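Local coordinates for 5-formaminoimidazole-4-carboxamide-1-(beta)-D-ribofuranosyl 5'-monophosphate synthetase (Methanocaldococcus jannaschii, PDB 2R7L), which catalyses the ATP- and formate-dependent formylation of AICAR to FAICAR, a step of de novo purine biosynthesis that it carries out without folates, at residues F167-S171 with T172-Y176; L337-G340 with Q341-R345; E346-M349 with A350-D354. All blocks are in the same frame, centred on the assembly; numbering follows the deposited sequence.

The three contacts follow one another along the chain. Contact 1 turns strand 167-169, an outermost strand within the chain of a four-stranded antiparallel sheet, into helix 172-184. Contacts 2 and 3 share one helix, 339-353: contact 2 covers its start and contact 3 its last turns, with centres about 13 Å apart. Contacts 1 and 2 both fall in the ATP-grasp region, yet contact 1 lies across the chain's centre, about 44 Å from contact 2 and 53 Å from contact 3, centre to centre. Contact 1, with the I168 side chain about 7 Å from a bound ATP, touches one neighbouring subunit; contact 3 packs against another, and no other chain touches contact 2.

Contact 1 (F167-S171 with T172-Y176)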
ATOM      1  N   PHE A 167     -17.866  42.240 -15.473  1.00 36.43           N
ATOM      2  CA  PHE A 167     -18.953  42.828 -14.686  1.00 32.05           C
ATOM      3  C   PHE A 167     -20.301  42.204 -15.002  1.00 31.05           C
ATOM      4  O   PHE A 167     -20.468  41.527 -16.023  1.00 33.35           O
ATOM      5  CB  PHE A 167     -18.991  44.372 -14.780  1.00 38.96           C
ATOM      6  CG  PHE A 167     -19.384  44.911 -16.137  1.00 40.23           C
ATOM      7  CD1 PHE A 167     -18.424  45.438 -16.990  1.00 40.06           C
ATOM      8  CD2 PHE A 167     -20.718  44.923 -16.542  1.00 37.57           C
ATOM      9  CE1 PHE A 167     -18.784  45.950 -18.230  1.00 42.32           C
ATOM     10  CE2 PHE A 167     -21.085  45.429 -17.782  1.00 38.32           C
ATOM     11  CZ  PHE A 167     -20.116  45.942 -18.628  1.00 37.25           C
ATOM     12  N   ILE A 168     -21.249  42.421 -14.097  1.00 32.41           N
ATOM     13  CA  ILE A 168     -22.603  41.893 -14.223  1.00 34.37           C
ATOM     14  C   ILE A 168     -23.567  43.034 -14.548  1.00 36.38           C
ATOM     15  O   ILE A 168     -23.456  44.127 -13.988  1.00 29.23           O
ATOM     16  CB  ILE A 168     -23.058  41.235 -12.899  1.00 33.36           C
ATOM     17  CG1 ILE A 168     -22.120  40.078 -12.532  1.00 37.77           C
ATOM     18  CG2 ILE A 168     -24.521  40.780 -12.987  1.00 27.97           C
ATOM     19  CD1 ILE A 168     -22.273  39.591 -11.113  1.00 41.89           C
ATOM     20  N   ALA A 169     -24.509  42.780 -15.450  1.00 36.77           N
ATOM     21  CA  ALA A 169     -25.492  43.786 -15.816  1.00 37.32           C
ATOM     22  C   ALA A 169     -26.872  43.166 -15.916  1.00 34.84           C
ATOM     23  O   ALA A 169     -27.012  42.012 -16.312  1.00 36.68           O
ATOM     24  CB  ALA A 169     -25.106  44.453 -17.134  1.00 41.05           C
ATOM     25  N   SER A 170     -27.899  43.930 -15.554  1.00 38.50           N
ATOM     26  CA  SER A 170     -29.275  43.457 -15.696  1.00 44.36           C
ATOM     27  C   SER A 170     -30.109  44.300 -16.670  1.00 42.69           C
ATOM     28  O   SER A 170     -31.300  44.044 -16.855  1.00 41.19           O
ATOM     29  CB  SER A 170     -29.967  43.349 -14.333  1.00 50.84           C
ATOM     30  OG  SER A 170     -29.519  42.202 -13.620  1.00 57.01           O
ATOM     31  N   SER A 171     -29.473  45.284 -17.302  1.00 37.74           N
ATOM     32  CA  SER A 171     -30.123  46.096 -18.332  1.00 39.64           C
ATOM     33  C   SER A 171     -29.090  46.751 -19.235  1.00 42.06           C
ATOM     34  O   SER A 171     -27.901  46.805 -18.906  1.00 42.79           O
ATOM     35  CB  SER A 171     -31.002  47.181 -17.705  1.00 38.39           C
ATOM     36  OG  SER A 171     -30.222  48.085 -16.934  1.00 37.51           O
ATOM     37  N   THR A 172     -29.554  47.265 -20.371  1.00 43.54           N
ATOM     38  CA  THR A 172     -28.692  48.018 -21.273  1.00 41.48           C
ATOM     39  C   THR A 172     -28.094  49.217 -20.544  1.00 44.29           C
ATOM     40  O   THR A 172     -26.889  49.471 -20.623  1.00 43.69           O
ATOM     41  CB  THR A 172     -29.468  48.496 -22.509  1.00 39.94           C
ATOM     42  OG1 THR A 172     -30.124  47.379 -23.120  1.00 38.24           O
ATOM     43  CG2 THR A 172     -28.526  49.137 -23.516  1.00 38.17           C
ATOM     44  N   GLU A 173     -28.946  49.941 -19.825  1.00 50.21           N
ATOM     45  CA  GLU A 173     -28.522  51.097 -19.044  1.00 55.43           C
ATOM     46  C   GLU A 173     -27.383  50.745 -18.095  1.00 50.65           C
ATOM     47  O   GLU A 173     -26.360  51.442 -18.045  1.00 46.81           O
ATOM     48  CB  GLU A 173     -29.704  51.665 -18.253  1.00 57.32           C
ATOM     49  CG  GLU A 173     -29.321  52.761 -17.272  1.00 67.88           C
ATOM     50  CD  GLU A 173     -30.518  53.340 -16.533  1.00 73.57           C
ATOM     51  OE1 GLU A 173     -31.564  52.657 -16.454  1.00 77.44           O
ATOM     52  OE2 GLU A 173     -30.409  54.483 -16.033  1.00 80.14           O
ATOM     53  N   GLU A 174     -27.562  49.666 -17.338  1.00 49.39           N
ATOM     54  CA  GLU A 174     -26.542  49.238 -16.389  1.00 41.95           C
ATOM     55  C   GLU A 174     -25.232  48.879 -17.086  1.00 38.28           C
ATOM     56  O   GLU A 174     -24.148  49.198 -16.595  1.00 34.71           O
ATOM     57  CB  GLU A 174     -27.034  48.063 -15.553  1.00 46.52           C
ATOM     58  CG  GLU A 174     -25.962  47.495 -14.656  1.00 48.93           C
ATOM     59  CD  GLU A 174     -26.529  46.730 -13.485  1.00 48.10           C
ATOM     60  OE1 GLU A 174     -27.486  45.947 -13.682  1.00 45.27           O
ATOM     61  OE2 GLU A 174     -26.005  46.916 -12.366  1.00 52.00           O
ATOM     62  N   PHE A 175     -25.333  48.230 -18.242  1.00 32.87           N
ATOM     63  CA  PHE A 175     -24.143  47.901 -19.012  1.00 38.37           C
ATOM     64  C   PHE A 175     -23.243  49.124 -19.213  1.00 44.34           C
ATOM     65  O   PHE A 175     -22.033  49.052 -18.985  1.00 44.54           O
ATOM     66  CB  PHE A 175     -24.516  47.284 -20.364  1.00 38.49           C
ATOM     67  CG  PHE A 175     -23.325  46.968 -21.227  1.00 44.76           C
ATOM     68  CD1 PHE A 175     -22.890  45.660 -21.380  1.00 45.36           C
ATOM     69  CD2 PHE A 175     -22.629  47.979 -21.871  1.00 44.35           C
ATOM     70  CE1 PHE A 175     -21.790  45.371 -22.165  1.00 44.88           C
ATOM     71  CE2 PHE A 175     -21.525  47.696 -22.653  1.00 44.75           C
ATOM     72  CZ  PHE A 175     -21.105  46.388 -22.802  1.00 42.72           C
ATOM     73  N   TYR A 176     -23.828  50.244 -19.639  1.00 45.99           N
ATOM     74  CA  TYR A 176     -23.035  51.445 -19.923  1.00 41.39           C
ATOM     75  C   TYR A 176     -22.574  52.154 -18.657  1.00 39.35           C
ATOM     76  O   TYR A 176     -21.471  52.704 -18.607  1.00 44.21           O
ATOM     77  CB  TYR A 176     -23.790  52.415 -20.840  1.00 43.32           C
ATOM     78  CG  TYR A 176     -24.071  51.859 -22.215  1.00 34.57           C
ATOM     79  CD1 TYR A 176     -23.041  51.611 -23.107  1.00 34.25           C
ATOM     80  CD2 TYR A 176     -25.367  51.583 -22.617  1.00 34.91           C
ATOM     81  CE1 TYR A 176     -23.292  51.098 -24.364  1.00 33.61           C
ATOM     82  CE2 TYR A 176     -25.627  51.069 -23.874  1.00 40.17           C
ATOM     83  CZ  TYR A 176     -24.583  50.828 -24.743  1.00 39.43           C
ATOM     84  OH  TYR A 176     -24.840  50.324 -26.005  1.00 41.35           O
TER
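F167-S171 runs directly into T172-Y176 as a strand, a short loop and the first turn of a helix, and the chain reverses: the axes of strand 167-169 and helix 172-176 make 154° between their N-to-C directions and approach to 7.8 Å, which brings A169 opposite F175. The junction is an N-cap. S171 OG accepts from E174 N at 3.1 Å, while S171 O takes F175 N at 3.0 Å and opens the regular helical series. The cap depends on a chi1 of 63°, which sets OG between the backbone N and the carbonyl carbon of S171, facing the helix start.

The extended side chain of E174 leads back over A169, with CG 4.0 Å from A169 CB, and OE1 accepts from S170 N at 2.8 Å. The donor comes in on the anti side of the carboxylate, 34° out of its plane, so this bond is short but not ideally directed. OE2 has a weak, long ion pair with K178, whose NZ also bonds to I168 O; E246 of a neighbouring subunit is a like charge close to OE2. With an alanine here, S170 N is likely to be left without its carboxylate acceptor and the turn into the helix less firmly fixed, A169 CB having lost the CG packed against it.

Backbone bonds of F167 with V155 and A169 with V153 tie the junction to strand 153-156 in the sheet of the ATP-grasp fold; F167 also lies near F157, an ATP-binding residue. Between strand and helix, F167 and F175 form a T-shaped pair, ring centroids 5.4 Å apart. F167 supplies the edge: its CZ sits over one face of the F175 ring, displaced toward the rim, 3.9 Å from F175 CD1.

Contact 2 (L337-G340 with Q341-R345); sequences LSMG and QRIAR
L337 and Q341 slant across one another, the leucine reaching forward from just before the helix to lie along the first turn. L337 CD1 does the touching, 3.9 Å from Q341 CB and about as close to CG and CD of the same chain. The same methyl also lies over one face of the R345 guanidinium, 4.1 Å from R345 NH1. CG of L337 is anti to the backbone N (chi1 177°), which carries the isobutyl group forward to these partners.

The extended chain of Q341 places OE1 near L337 CA, beside the residues that precede the helix. Water 1 joins the two parts, donating a hydrogen bond to Q341 OE1 at 2.7 Å and accepting from S338 N at 3.0 Å. The other end of the amide, NE2, bonds to E39, which also pairs with R345 NH2; one carboxylate thus holds two side chains of this helix.

S338 is the N-cap of helix 339-353. Its OG accepts from Q341 N at 3.2 Å, with an N-H...O angle of 154°, and its carbonyl starts the helical ladder by taking R342 N at 3.1 Å.

On another side, M339 and I343 meet at a slant, M339 CG to I343 CD1 at 4.2 Å. The methionine is bent at chi2 and chi3 and packs on H210 and F212 of strand 205-214, while I343 touches F113. R342 bends at chi2 and leads its guanidinium away from the helix start, where NE forms a salt bridge with E221 and NH1 another with E346.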
ATOM      1  N   LEU A 337      -4.904   8.157  -7.721  1.00 21.47           N
ATOM      2  CA  LEU A 337      -4.557   8.500  -9.098  1.00 24.49           C
ATOM      3  C   LEU A 337      -4.840   9.968  -9.427  1.00 27.88           C
ATOM      4  O   LEU A 337      -5.988  10.403  -9.350  1.00 19.73           O
ATOM      5  CB  LEU A 337      -5.359   7.604 -10.055  1.00 20.62           C
ATOM      6  CG  LEU A 337      -5.199   7.846 -11.557  1.00 27.01           C
ATOM      7  CD1 LEU A 337      -3.827   7.398 -12.046  1.00 25.71           C
ATOM      8  CD2 LEU A 337      -6.289   7.124 -12.328  1.00 23.43           C
ATOM      9  N   SER A 338      -3.798  10.718  -9.795  1.00 20.73           N
ATOM     10  CA  SER A 338      -3.957  12.084 -10.305  1.00 23.29           C
ATOM     11  C   SER A 338      -4.062  12.101 -11.824  1.00 28.47           C
ATOM     12  O   SER A 338      -3.777  11.107 -12.487  1.00 24.43           O
ATOM     13  CB  SER A 338      -2.770  12.960  -9.897  1.00 21.42           C
ATOM     14  OG  SER A 338      -1.591  12.534 -10.565  1.00 30.68           O
ATOM     15  N   MET A 339      -4.466  13.243 -12.375  1.00 29.19           N
ATOM     16  CA  MET A 339      -4.499  13.409 -13.821  1.00 20.66           C
ATOM     17  C   MET A 339      -3.095  13.272 -14.413  1.00 25.24           C
ATOM     18  O   MET A 339      -2.904  12.628 -15.444  1.00 29.71           O
ATOM     19  CB  MET A 339      -5.097  14.766 -14.199  1.00 25.04           C
ATOM     20  CG  MET A 339      -5.215  14.970 -15.697  1.00 18.88           C
ATOM     21  SD  MET A 339      -6.344  13.813 -16.485  1.00 28.59           S
ATOM     22  CE  MET A 339      -7.948  14.530 -16.127  1.00 29.65           C
ATOM     23  N   GLY A 340      -2.116  13.889 -13.761  1.00 18.21           N
ATOM     24  CA  GLY A 340      -0.719  13.753 -14.184  1.00 22.09           C
ATOM     25  C   GLY A 340      -0.245  12.304 -14.330  1.00 35.29           C
ATOM     26  O   GLY A 340       0.487  11.973 -15.275  1.00 25.61           O
ATOM     27  N   GLN A 341      -0.650  11.438 -13.399  1.00 26.85           N
ATOM     28  CA  GLN A 341      -0.272  10.026 -13.456  1.00 23.55           C
ATOM     29  C   GLN A 341      -1.030   9.267 -14.535  1.00 28.52           C
ATOM     30  O   GLN A 341      -0.499   8.325 -15.128  1.00 26.13           O
ATOM     31  CB  GLN A 341      -0.468   9.315 -12.107  1.00 26.04           C
ATOM     32  CG  GLN A 341       0.092   7.887 -12.140  1.00 19.91           C
ATOM     33  CD  GLN A 341       0.011   7.156 -10.822  1.00 30.53           C
ATOM     34  OE1 GLN A 341      -0.537   7.662  -9.840  1.00 25.88           O
ATOM     35  NE2 GLN A 341       0.558   5.938 -10.795  1.00 24.03           N
ATOM     36  N   ARG A 342      -2.279   9.666 -14.765  1.00 25.89           N
ATOM     37  CA  ARG A 342      -3.101   9.106 -15.838  1.00 28.45           C
ATOM     38  C   ARG A 342      -2.534   9.432 -17.222  1.00 30.58           C
ATOM     39  O   ARG A 342      -2.594   8.611 -18.137  1.00 31.17           O
ATOM     40  CB  ARG A 342      -4.540   9.613 -15.739  1.00 28.35           C
ATOM     41  CG  ARG A 342      -5.472   9.025 -16.795  1.00 27.50           C
ATOM     42  CD  ARG A 342      -5.595   7.531 -16.631  1.00 30.17           C
ATOM     43  NE  ARG A 342      -6.259   6.866 -17.753  1.00 27.78           N
ATOM     44  CZ  ARG A 342      -5.631   6.432 -18.844  1.00 32.49           C
ATOM     45  NH1 ARG A 342      -4.317   6.614 -18.979  1.00 24.10           N
ATOM     46  NH2 ARG A 342      -6.321   5.827 -19.809  1.00 31.47           N
ATOM     47  N   ILE A 343      -1.989  10.632 -17.370  1.00 26.06           N
ATOM     48  CA  ILE A 343      -1.300  11.007 -18.606  1.00 32.91           C
ATOM     49  C   ILE A 343      -0.064  10.111 -18.801  1.00 37.64           C
ATOM     50  O   ILE A 343       0.095   9.478 -19.844  1.00 32.40           O
ATOM     51  CB  ILE A 343      -0.898  12.501 -18.587  1.00 34.32           C
ATOM     52  CG1 ILE A 343      -2.143  13.390 -18.716  1.00 34.15           C
ATOM     53  CG2 ILE A 343       0.121  12.818 -19.682  1.00 33.71           C
ATOM     54  CD1 ILE A 343      -1.924  14.821 -18.277  1.00 29.46           C
ATOM     55  N   ALA A 344       0.781  10.043 -17.772  1.00 33.41           N
ATOM     56  CA  ALA A 344       2.016   9.247 -17.794  1.00 35.30           C
ATOM     57  C   ALA A 344       1.765   7.784 -18.135  1.00 32.55           C
ATOM     58  O   ALA A 344       2.524   7.172 -18.877  1.00 36.67           O
ATOM     59  CB  ALA A 344       2.727   9.354 -16.476  1.00 25.95           C
ATOM     60  N   ARG A 345       0.687   7.237 -17.596  1.00 31.97           N
ATOM     61  CA  ARG A 345       0.330   5.863 -17.840  1.00 34.62           C
ATOM     62  C   ARG A 345      -0.011   5.622 -19.308  1.00 40.98           C
ATOM     63  O   ARG A 345       0.402   4.619 -19.886  1.00 40.11           O
ATOM     64  CB  ARG A 345      -0.847   5.470 -16.950  1.00 31.71           C
ATOM     65  CG  ARG A 345      -1.458   4.139 -17.305  1.00 33.54           C
ATOM     66  CD  ARG A 345      -2.297   3.648 -16.154  1.00 44.31           C
ATOM     67  NE  ARG A 345      -1.551   3.771 -14.907  1.00 45.16           N
ATOM     68  CZ  ARG A 345      -2.099   3.751 -13.697  1.00 46.49           C
ATOM     69  NH1 ARG A 345      -3.412   3.623 -13.562  1.00 48.13           N
ATOM     70  NH2 ARG A 345      -1.330   3.875 -12.624  1.00 37.82           N
TER
HETATM   71  O   HOH W   1      -1.206   9.931  -8.474  1.00 22.69           O

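Contact 3 (E346-M349 with A350-D354); sequences EIKM and ALQLD
L351 N donates to I347 O at 3.0 Å with an N-H...O angle of 177°, the straightest of four backbone bonds in the last turns of helix 339-353, which closes in a Schellman motif. A350 N to E346 O and Q352 N to K348 O are also well formed, whereas L353 N meets M349 O less straight, at 133°. D354 then takes a positive phi of 58°, as the motif requires.

The polar ends of two side chains find partners elsewhere in the same chain: E346 accepts from S214 OG, and K348 NZ donates to E39 O. Along the flank, K348 and Q352 run side by side and point the same way, with Q352 NE2 3.9 Å from K348 CG.

Two apolar pairs follow the same i to i+4 spacing. I347 CG2 reaches L351 CD1 at 4.1 Å, I347 also resting on F41 and F113. M349 and L353 pack toward a neighbouring subunit, where both touch its L353; within the chain, M349 bends at chi3, and its CE lies 3.9 Å from L353 CD1.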
ATOM      1  N   GLU A 346      -0.770   6.538 -19.905  1.00 40.69           N
ATOM      2  CA  GLU A 346      -1.123   6.424 -21.314  1.00 32.78           C
ATOM      3  C   GLU A 346       0.160   6.450 -22.129  1.00 28.54           C
ATOM      4  O   GLU A 346       0.303   5.714 -23.093  1.00 30.53           O
ATOM      5  CB  GLU A 346      -2.080   7.543 -21.753  1.00 35.09           C
ATOM      6  CG  GLU A 346      -2.906   7.231 -23.028  1.00 24.89           C
ATOM      7  CD  GLU A 346      -4.052   6.266 -22.773  1.00 32.62           C
ATOM      8  OE1 GLU A 346      -4.156   5.733 -21.642  1.00 36.17           O
ATOM      9  OE2 GLU A 346      -4.862   6.035 -23.701  1.00 33.05           O
ATOM     10  N   ILE A 347       1.103   7.290 -21.727  1.00 21.30           N
ATOM     11  CA  ILE A 347       2.392   7.327 -22.400  1.00 28.31           C
ATOM     12  C   ILE A 347       3.116   5.984 -22.232  1.00 37.70           C
ATOM     13  O   ILE A 347       3.582   5.402 -23.214  1.00 39.66           O
ATOM     14  CB  ILE A 347       3.255   8.508 -21.924  1.00 28.79           C
ATOM     15  CG1 ILE A 347       2.570   9.838 -22.295  1.00 31.70           C
ATOM     16  CG2 ILE A 347       4.633   8.442 -22.557  1.00 33.40           C
ATOM     17  CD1 ILE A 347       3.307  11.097 -21.821  1.00 23.50           C
ATOM     18  N   LYS A 348       3.173   5.486 -20.994  1.00 33.15           N
ATOM     19  CA  LYS A 348       3.766   4.186 -20.692  1.00 31.18           C
ATOM     20  C   LYS A 348       3.171   3.102 -21.585  1.00 30.89           C
ATOM     21  O   LYS A 348       3.883   2.466 -22.357  1.00 39.30           O
ATOM     22  CB  LYS A 348       3.554   3.838 -19.216  1.00 31.22           C
ATOM     23  CG  LYS A 348       4.421   2.705 -18.688  1.00 34.98           C
ATOM     24  CD  LYS A 348       4.000   2.334 -17.278  1.00 32.49           C
ATOM     25  CE  LYS A 348       5.115   1.649 -16.529  1.00 40.04           C
ATOM     26  NZ  LYS A 348       4.850   1.596 -15.064  1.00 49.29           N
ATOM     27  N   MET A 349       1.861   2.914 -21.490  1.00 30.39           N
ATOM     28  CA  MET A 349       1.152   1.923 -22.290  1.00 34.51           C
ATOM     29  C   MET A 349       1.342   2.064 -23.798  1.00 41.81           C
ATOM     30  O   MET A 349       1.391   1.060 -24.517  1.00 36.49           O
ATOM     31  CB  MET A 349      -0.337   1.963 -21.978  1.00 29.41           C
ATOM     32  CG  MET A 349      -0.744   1.068 -20.836  1.00 45.81           C
ATOM     33  SD  MET A 349      -2.536   1.019 -20.670  1.00 60.70           S
ATOM     34  CE  MET A 349      -3.035   0.362 -22.266  1.00 57.66           C
ATOM     35  N   ALA A 350       1.408   3.303 -24.280  1.00 40.97           N
ATOM     36  CA  ALA A 350       1.582   3.537 -25.704  1.00 40.67           C
ATOM     37  C   ALA A 350       2.960   3.049 -26.148  1.00 41.28           C
ATOM     38  O   ALA A 350       3.076   2.336 -27.146  1.00 39.18           O
ATOM     39  CB  ALA A 350       1.394   5.009 -26.037  1.00 41.77           C
ATOM     40  N   LEU A 351       3.994   3.432 -25.405  1.00 34.29           N
ATOM     41  CA  LEU A 351       5.350   2.942 -25.658  1.00 44.13           C
ATOM     42  C   LEU A 351       5.438   1.412 -25.662  1.00 49.91           C
ATOM     43  O   LEU A 351       6.098   0.828 -26.517  1.00 52.08           O
ATOM     44  CB  LEU A 351       6.321   3.505 -24.625  1.00 41.25           C
ATOM     45  CG  LEU A 351       6.640   4.988 -24.773  1.00 38.86           C
ATOM     46  CD1 LEU A 351       7.362   5.515 -23.545  1.00 34.38           C
ATOM     47  CD2 LEU A 351       7.466   5.206 -26.033  1.00 41.81           C
ATOM     48  N   GLN A 352       4.773   0.775 -24.702  1.00 48.58           N
ATOM     49  CA  GLN A 352       4.785  -0.681 -24.575  1.00 40.79           C
ATOM     50  C   GLN A 352       4.033  -1.402 -25.697  1.00 46.31           C
ATOM     51  O   GLN A 352       4.355  -2.543 -26.031  1.00 41.19           O
ATOM     52  CB  GLN A 352       4.188  -1.104 -23.230  1.00 37.01           C
ATOM     53  CG  GLN A 352       5.045  -0.788 -22.021  1.00 39.39           C
ATOM     54  CD  GLN A 352       4.386  -1.224 -20.721  1.00 43.64           C
ATOM     55  OE1 GLN A 352       3.244  -1.691 -20.715  1.00 45.90           O
ATOM     56  NE2 GLN A 352       5.100  -1.064 -19.612  1.00 37.75           N
ATOM     57  N   LEU A 353       3.016  -0.754 -26.259  1.00 44.43           N
ATOM     58  CA  LEU A 353       2.191  -1.387 -27.287  1.00 40.35           C
ATOM     59  C   LEU A 353       2.590  -0.921 -28.679  1.00 38.03           C
ATOM     60  O   LEU A 353       1.980  -1.317 -29.669  1.00 42.03           O
ATOM     61  CB  LEU A 353       0.703  -1.105 -27.057  1.00 46.18           C
ATOM     62  CG  LEU A 353       0.050  -1.541 -25.745  1.00 47.20           C
ATOM     63  CD1 LEU A 353      -1.214  -0.746 -25.515  1.00 48.62           C
ATOM     64  CD2 LEU A 353      -0.250  -3.025 -25.744  1.00 47.37           C
ATOM     65  N   ASP A 354       3.618  -0.082 -28.745  1.00 43.05           N
ATOM     66  CA  ASP A 354       4.081   0.483 -30.010  1.00 53.84           C
ATOM     67  C   ASP A 354       2.942   1.247 -30.700  1.00 57.51           C
ATOM     68  O   ASP A 354       2.547   0.933 -31.828  1.00 53.09           O
ATOM     69  CB  ASP A 354       4.639  -0.615 -30.918  1.00 62.80           C
ATOM     70  CG  ASP A 354       5.622  -0.082 -31.939  1.00 71.15           C
ATOM     71  OD1 ASP A 354       6.392   0.841 -31.598  1.00 74.63           O
ATOM     72  OD2 ASP A 354       5.630  -0.590 -33.081  1.00 76.98           O
TER